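PDB 5UQZ: glucan-binding protein C, GbpC from Streptococcus mutans UA159, which probably binds glucan at the streptococcal cell surface and appears to mediate both sucrose-dependent and sucrose-independent adherence. Local coordinates for residues K148-T162 with D193-E206. Residues are numbered along the deposited sequence; the frame is centred on the assembly and turned at random.
Sequences KISKVKINYTLNSST and DKISVTMQIIFYDE
K153 and I202 exchange paired backbone hydrogen bonds, both 2.8 Å from N to O, and the same antiparallel register recurs at N155 with Q200 and T157 with T198. Near one end the pattern shifts: N159 N donates to S196 O, while S160 O receives S196 N in a longer bond. The N159 amide reaches across here, because CG lies anti to the carbonyl carbon (chi1 -58°). N159 ND2 donates to T198 OG1 at 2.9 Å and S196 OG at 3.0 Å, both nearly in the amide plane; T198 OG1 is also hydrogen-bonded to T313 OG1. At the other end, K151 folds over the Y204 ring, its chain bent at chi3 (68°). K151 CE sits 3.6 Å from the centroid of the Y204 ring, and NZ makes a cation-pi contact over the same face. Water joins N155 ND2 to Q200 OE1; N155 OD1 bonds S133 OG.

The buried face is largely apolar: V152 faces F203, I154 I201, Y156 M199 and L158 V197, as non-hydrogen-bonded pairs. M199 CE packs 3.8 Å from I154 CG2, and its SD makes an oblique Met-aromatic contact with Y156. These neighbouring strands of the GbpC beta-supersandwich are flanked by strands 132-137 and 312-319, while Y156 and V197 touch strand 180-184 of the second sheet.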
loop_
_atom_site.group_PDB
_atom_site.type_symbol
_atom_site.label_atom_id
_atom_site.label_comp_id
_atom_site.label_asym_id
_atom_site.label_seq_id
_atom_site.Cartn_x
_atom_site.Cartn_y
_atom_site.Cartn_z
ATOM N N LYS A 148 -7.424 3.785 -25.586
ATOM C CA LYS A 148 -6.040 3.803 -25.123
ATOM C C LYS A 148 -5.772 5.152 -24.447
ATOM O O LYS A 148 -6.200 6.202 -24.940
ATOM C CB LYS A 148 -5.127 3.606 -26.350
ATOM C CG LYS A 148 -3.632 3.494 -25.983
ATOM C CD LYS A 148 -2.826 3.179 -27.219
ATOM C CE LYS A 148 -1.347 3.416 -26.997
ATOM N NZ LYS A 148 -0.733 2.515 -25.946
ATOM N N ILE A 149 -5.018 5.106 -23.365
ATOM C CA ILE A 149 -4.681 6.298 -22.593
ATOM C C ILE A 149 -3.339 6.829 -23.056
ATOM O O ILE A 149 -2.359 6.077 -23.114
ATOM C CB ILE A 149 -4.693 5.960 -21.098
ATOM C CG1 ILE A 149 -6.158 5.699 -20.660
ATOM C CG2 ILE A 149 -4.085 7.102 -20.296
ATOM C CD1 ILE A 149 -6.290 5.011 -19.277
ATOM N N SER A 150 -3.297 8.131 -23.383
ATOM C CA SER A 150 -2.086 8.760 -23.916
ATOM C C SER A 150 -1.328 9.557 -22.876
ATOM O O SER A 150 -0.147 9.871 -23.103
ATOM C CB SER A 150 -2.462 9.715 -25.043
ATOM O OG SER A 150 -3.231 10.807 -24.513
ATOM N N LYS A 151 -1.961 9.904 -21.773
ATOM C CA LYS A 151 -1.415 10.864 -20.829
ATOM C C LYS A 151 -2.264 10.767 -19.586
ATOM O O LYS A 151 -3.458 10.426 -19.672
ATOM C CB LYS A 151 -1.534 12.287 -21.471
ATOM C CG LYS A 151 -1.103 13.434 -20.603
ATOM C CD LYS A 151 -1.063 14.722 -21.403
ATOM C CE LYS A 151 -2.396 15.227 -21.855
ATOM N NZ LYS A 151 -2.224 16.580 -22.530
ATOM N N VAL A 152 -1.675 11.088 -18.444
ATOM C CA VAL A 152 -2.384 11.139 -17.178
ATOM C C VAL A 152 -1.991 12.455 -16.525
ATOM O O VAL A 152 -0.811 12.801 -16.513
ATOM C CB VAL A 152 -2.014 9.954 -16.235
ATOM C CG1 VAL A 152 -2.882 9.948 -14.995
ATOM C CG2 VAL A 152 -2.130 8.604 -16.995
ATOM N N LYS A 153 -2.958 13.153 -15.927
ATOM C CA LYS A 153 -2.645 14.290 -15.076
ATOM C C LYS A 153 -3.081 13.965 -13.658
ATOM O O LYS A 153 -4.212 13.507 -13.460
ATOM C CB LYS A 153 -3.309 15.585 -15.563
ATOM C CG LYS A 153 -2.951 16.795 -14.704
ATOM C CD LYS A 153 -3.299 18.125 -15.384
ATOM C CE LYS A 153 -4.751 18.373 -15.570
ATOM N NZ LYS A 153 -4.913 19.817 -15.970
ATOM N N ILE A 154 -2.187 14.186 -12.697
ATOM C CA ILE A 154 -2.545 14.029 -11.293
ATOM C C ILE A 154 -2.211 15.313 -10.583
ATOM O O ILE A 154 -1.054 15.770 -10.609
ATOM C CB ILE A 154 -1.856 12.809 -10.632
ATOM C CG1 ILE A 154 -2.083 11.553 -11.473
ATOM C CG2 ILE A 154 -2.412 12.657 -9.195
ATOM C CD1 ILE A 154 -1.485 10.278 -10.870
ATOM N N ASN A 155 -3.218 15.902 -9.917
ATOM C CA ASN A 155 -2.997 17.036 -9.046
ATOM C C ASN A 155 -2.897 16.539 -7.621
ATOM O O ASN A 155 -3.632 15.635 -7.221
ATOM C CB ASN A 155 -4.191 18.004 -9.164
ATOM C CG ASN A 155 -4.257 18.659 -10.512
ATOM O OD1 ASN A 155 -3.268 18.698 -11.253
ATOM N ND2 ASN A 155 -5.433 19.106 -10.897
ATOM N N TYR A 156 -1.974 17.136 -6.861
ATOM C CA TYR A 156 -1.763 16.787 -5.460
ATOM C C TYR A 156 -1.721 18.071 -4.644
ATOM O O TYR A 156 -1.060 19.048 -5.036
ATOM C CB TYR A 156 -0.387 16.095 -5.249
ATOM C CG TYR A 156 -0.148 14.874 -6.090
ATOM C CD1 TYR A 156 0.428 14.947 -7.354
ATOM C CD2 TYR A 156 -0.374 13.622 -5.556
ATOM C CE1 TYR A 156 0.766 13.805 -8.090
ATOM C CE2 TYR A 156 -0.054 12.452 -6.284
ATOM C CZ TYR A 156 0.537 12.549 -7.530
ATOM O OH TYR A 156 0.827 11.401 -8.216
ATOM N N THR A 157 -2.364 18.039 -3.475
ATOM C CA THR A 157 -2.319 19.181 -2.542
ATOM C C THR A 157 -2.095 18.637 -1.134
ATOM O O THR A 157 -2.891 17.823 -0.644
ATOM C CB THR A 157 -3.629 19.978 -2.543
ATOM O OG1 THR A 157 -3.902 20.379 -3.885
ATOM C CG2 THR A 157 -3.500 21.222 -1.668
ATOM N N LEU A 158 -1.044 19.131 -0.485
ATOM C CA LEU A 158 -0.802 18.770 0.916
ATOM C C LEU A 158 -1.696 19.647 1.798
ATOM O O LEU A 158 -1.605 20.879 1.725
ATOM C CB LEU A 158 0.669 19.024 1.233
ATOM C CG LEU A 158 1.106 18.632 2.659
ATOM C CD1 LEU A 158 1.078 17.120 2.886
ATOM C CD2 LEU A 158 2.512 19.167 2.940
ATOM N N ASN A 159 -2.594 19.041 2.573
ATOM C CA ASN A 159 -3.523 19.821 3.391
ATOM C C ASN A 159 -2.992 20.043 4.799
ATOM O O ASN A 159 -3.400 20.987 5.476
ATOM C CB ASN A 159 -4.873 19.100 3.520
ATOM C CG ASN A 159 -5.477 18.839 2.164
ATOM O OD1 ASN A 159 -5.592 19.774 1.336
ATOM N ND2 ASN A 159 -5.819 17.590 1.904
ATOM N N SER A 160 -2.138 19.165 5.287
ATOM C CA SER A 160 -1.570 19.238 6.635
ATOM C C SER A 160 -0.356 18.324 6.693
ATOM O O SER A 160 -0.211 17.408 5.859
ATOM C CB SER A 160 -2.583 18.854 7.708
ATOM O OG SER A 160 -2.935 17.458 7.632
ATOM N N SER A 161 0.489 18.560 7.696
ATOM C CA SER A 161 1.658 17.712 7.936
ATOM C C SER A 161 1.728 17.341 9.418
ATOM O O SER A 161 1.086 17.974 10.277
ATOM C CB SER A 161 2.933 18.475 7.555
ATOM O OG SER A 161 4.038 17.649 7.776
ATOM N N THR A 162 2.555 16.330 9.717
ATOM C CA THR A 162 2.914 15.983 11.077
ATOM C C THR A 162 4.084 16.814 11.619
ATOM O O THR A 162 4.383 16.700 12.818
ATOM C CB THR A 162 3.217 14.487 11.184
ATOM O OG1 THR A 162 4.196 14.180 10.188
ATOM C CG2 THR A 162 1.984 13.657 10.892
ATOM N N ASP A 193 -1.808 14.889 14.838
ATOM C CA ASP A 193 -1.516 15.510 13.547
ATOM C C ASP A 193 -1.488 14.430 12.472
ATOM O O ASP A 193 -1.359 13.245 12.762
ATOM C CB ASP A 193 -0.157 16.212 13.617
ATOM C CG ASP A 193 -0.162 17.355 14.637
ATOM O OD1 ASP A 193 -1.186 18.079 14.763
ATOM O OD2 ASP A 193 0.843 17.545 15.346
ATOM N N LYS A 194 -1.587 14.867 11.216
ATOM C CA LYS A 194 -1.585 13.898 10.120
ATOM C C LYS A 194 -0.962 14.547 8.895
ATOM O O LYS A 194 -1.001 15.778 8.724
ATOM C CB LYS A 194 -2.975 13.403 9.807
ATOM C CG LYS A 194 -3.937 14.397 9.447
ATOM C CD LYS A 194 -5.377 13.795 9.586
ATOM C CE LYS A 194 -6.392 14.834 9.154
ATOM N NZ LYS A 194 -7.767 14.283 9.078
ATOM N N ILE A 195 -0.437 13.700 8.005
ATOM C CA ILE A 195 -0.177 14.101 6.635
ATOM C C ILE A 195 -1.477 13.826 5.874
ATOM O O ILE A 195 -2.023 12.706 5.939
ATOM C CB ILE A 195 0.991 13.293 6.040
ATOM C CG1 ILE A 195 2.310 13.684 6.716
ATOM C CG2 ILE A 195 1.100 13.506 4.519
ATOM C CD1 ILE A 195 3.494 12.803 6.334
ATOM N N SER A 196 -1.960 14.831 5.146
ATOM C CA SER A 196 -3.210 14.719 4.387
ATOM C C SER A 196 -2.936 15.238 2.985
ATOM O O SER A 196 -2.406 16.345 2.845
ATOM C CB SER A 196 -4.265 15.615 5.042
ATOM O OG SER A 196 -5.401 15.686 4.193
ATOM N N VAL A 197 -3.297 14.449 1.967
ATOM C CA VAL A 197 -3.045 14.845 0.567
ATOM C C VAL A 197 -4.345 14.633 -0.214
ATOM O O VAL A 197 -4.863 13.513 -0.265
ATOM C CB VAL A 197 -1.906 14.006 -0.063
ATOM C CG1 VAL A 197 -1.722 14.371 -1.551
ATOM C CG2 VAL A 197 -0.594 14.227 0.666
ATOM N N THR A 198 -4.824 15.692 -0.862
ATOM C CA THR A 198 -5.928 15.569 -1.793
ATOM C C THR A 198 -5.363 15.392 -3.200
ATOM O O THR A 198 -4.432 16.096 -3.610
ATOM C CB THR A 198 -6.821 16.821 -1.734
ATOM O OG1 THR A 198 -7.387 16.933 -0.432
ATOM C CG2 THR A 198 -7.946 16.773 -2.764
ATOM N N MET A 199 -5.943 14.441 -3.924
ATOM C CA MET A 199 -5.494 14.130 -5.268
ATOM C C MET A 199 -6.678 14.080 -6.210
ATOM O O MET A 199 -7.807 13.756 -5.820
ATOM C CB MET A 199 -4.681 12.887 -5.338
ATOM C CG MET A 199 -4.917 11.735 -4.622
ATOM S SD MET A 199 -3.386 10.608 -4.687
ATOM C CE MET A 199 -3.360 10.209 -6.426
ATOM N N GLN A 200 -6.365 14.314 -7.493
ATOM C CA GLN A 200 -7.351 14.105 -8.545
ATOM C C GLN A 200 -6.618 13.606 -9.771
ATOM O O GLN A 200 -5.598 14.197 -10.166
ATOM C CB GLN A 200 -8.136 15.382 -8.861
ATOM C CG GLN A 200 -9.224 15.117 -9.854
ATOM C CD GLN A 200 -10.110 16.349 -10.138
ATOM O OE1 GLN A 200 -9.747 17.480 -9.810
ATOM N NE2 GLN A 200 -11.248 16.115 -10.766
ATOM N N ILE A 201 -7.128 12.537 -10.391
ATOM C CA ILE A 201 -6.512 11.902 -11.563
ATOM C C ILE A 201 -7.392 12.129 -12.774
ATOM O O ILE A 201 -8.611 11.916 -12.716
ATOM C CB ILE A 201 -6.379 10.391 -11.308
ATOM C CG1 ILE A 201 -5.530 10.101 -10.062
ATOM C CG2 ILE A 201 -5.771 9.720 -12.561
ATOM C CD1 ILE A 201 -5.609 8.625 -9.604
ATOM N N ILE A 202 -6.773 12.541 -13.884
ATOM C CA ILE A 202 -7.483 12.693 -15.148
ATOM C C ILE A 202 -6.734 11.851 -16.186
ATOM O O ILE A 202 -5.507 11.956 -16.318
ATOM C CB ILE A 202 -7.533 14.169 -15.599
ATOM C CG1 ILE A 202 -8.309 15.027 -14.586
ATOM C CG2 ILE A 202 -8.202 14.263 -16.966
ATOM C CD1 ILE A 202 -8.260 16.482 -14.896
ATOM N N PHE A 203 -7.477 11.002 -16.898
ATOM C CA PHE A 203 -6.926 10.209 -17.988
ATOM C C PHE A 203 -7.280 10.876 -19.311
ATOM O O PHE A 203 -8.378 11.394 -19.469
ATOM C CB PHE A 203 -7.523 8.795 -17.962
ATOM C CG PHE A 203 -7.279 8.057 -16.659
ATOM C CD1 PHE A 203 -6.011 7.525 -16.370
ATOM C CD2 PHE A 203 -8.294 7.889 -15.730
ATOM C CE1 PHE A 203 -5.780 6.812 -15.212
ATOM C CE2 PHE A 203 -8.067 7.156 -14.582
ATOM C CZ PHE A 203 -6.831 6.617 -14.307
ATOM N N TYR A 204 -6.383 10.784 -20.300
ATOM C CA TYR A 204 -6.620 11.390 -21.605
ATOM C C TYR A 204 -6.568 10.316 -22.689
ATOM O O TYR A 204 -5.761 9.373 -22.609
ATOM C CB TYR A 204 -5.531 12.454 -21.948
ATOM C CG TYR A 204 -5.514 13.604 -20.992
ATOM C CD1 TYR A 204 -4.911 13.513 -19.744
ATOM C CD2 TYR A 204 -6.070 14.832 -21.359
ATOM C CE1 TYR A 204 -4.895 14.587 -18.874
ATOM C CE2 TYR A 204 -6.017 15.928 -20.488
ATOM C CZ TYR A 204 -5.431 15.781 -19.247
ATOM O OH TYR A 204 -5.346 16.840 -18.372
ATOM N N ASP A 205 -7.436 10.478 -23.701
ATOM C CA ASP A 205 -7.475 9.589 -24.840
ATOM C C ASP A 205 -6.406 9.964 -25.876
ATOM O O ASP A 205 -5.610 10.885 -25.687
ATOM C CB ASP A 205 -8.884 9.516 -25.411
ATOM C CG ASP A 205 -9.354 10.793 -26.078
ATOM O OD1 ASP A 205 -8.542 11.666 -26.468
ATOM O OD2 ASP A 205 -10.593 10.962 -26.243
ATOM N N GLU A 206 -6.376 9.219 -26.985
ATOM C CA GLU A 206 -5.296 9.414 -27.951
ATOM C C GLU A 206 -5.415 10.725 -28.681
ATOM O O GLU A 206 -4.423 11.216 -29.233
ATOM C CB GLU A 206 -5.162 8.221 -28.900
ATOM C CG GLU A 206 -4.619 6.926 -28.177
ATOM C CD GLU A 206 -3.174 7.080 -27.616
ATOM O OE1 GLU A 206 -2.318 7.677 -28.286
ATOM O OE2 GLU A 206 -2.893 6.568 -26.514
HETATM O O HOH W 1 -7.909 6.780 -26.974
HETATM O O HOH W 2 -2.710 18.003 -19.587
HETATM O O HOH W 3 -7.663 19.036 -8.995
HETATM O O HOH W 4 -4.943 18.282 -5.447
HETATM O O HOH W 5 -1.796 17.766 10.955
HETATM O O HOH W 6 3.052 15.971 15.114
#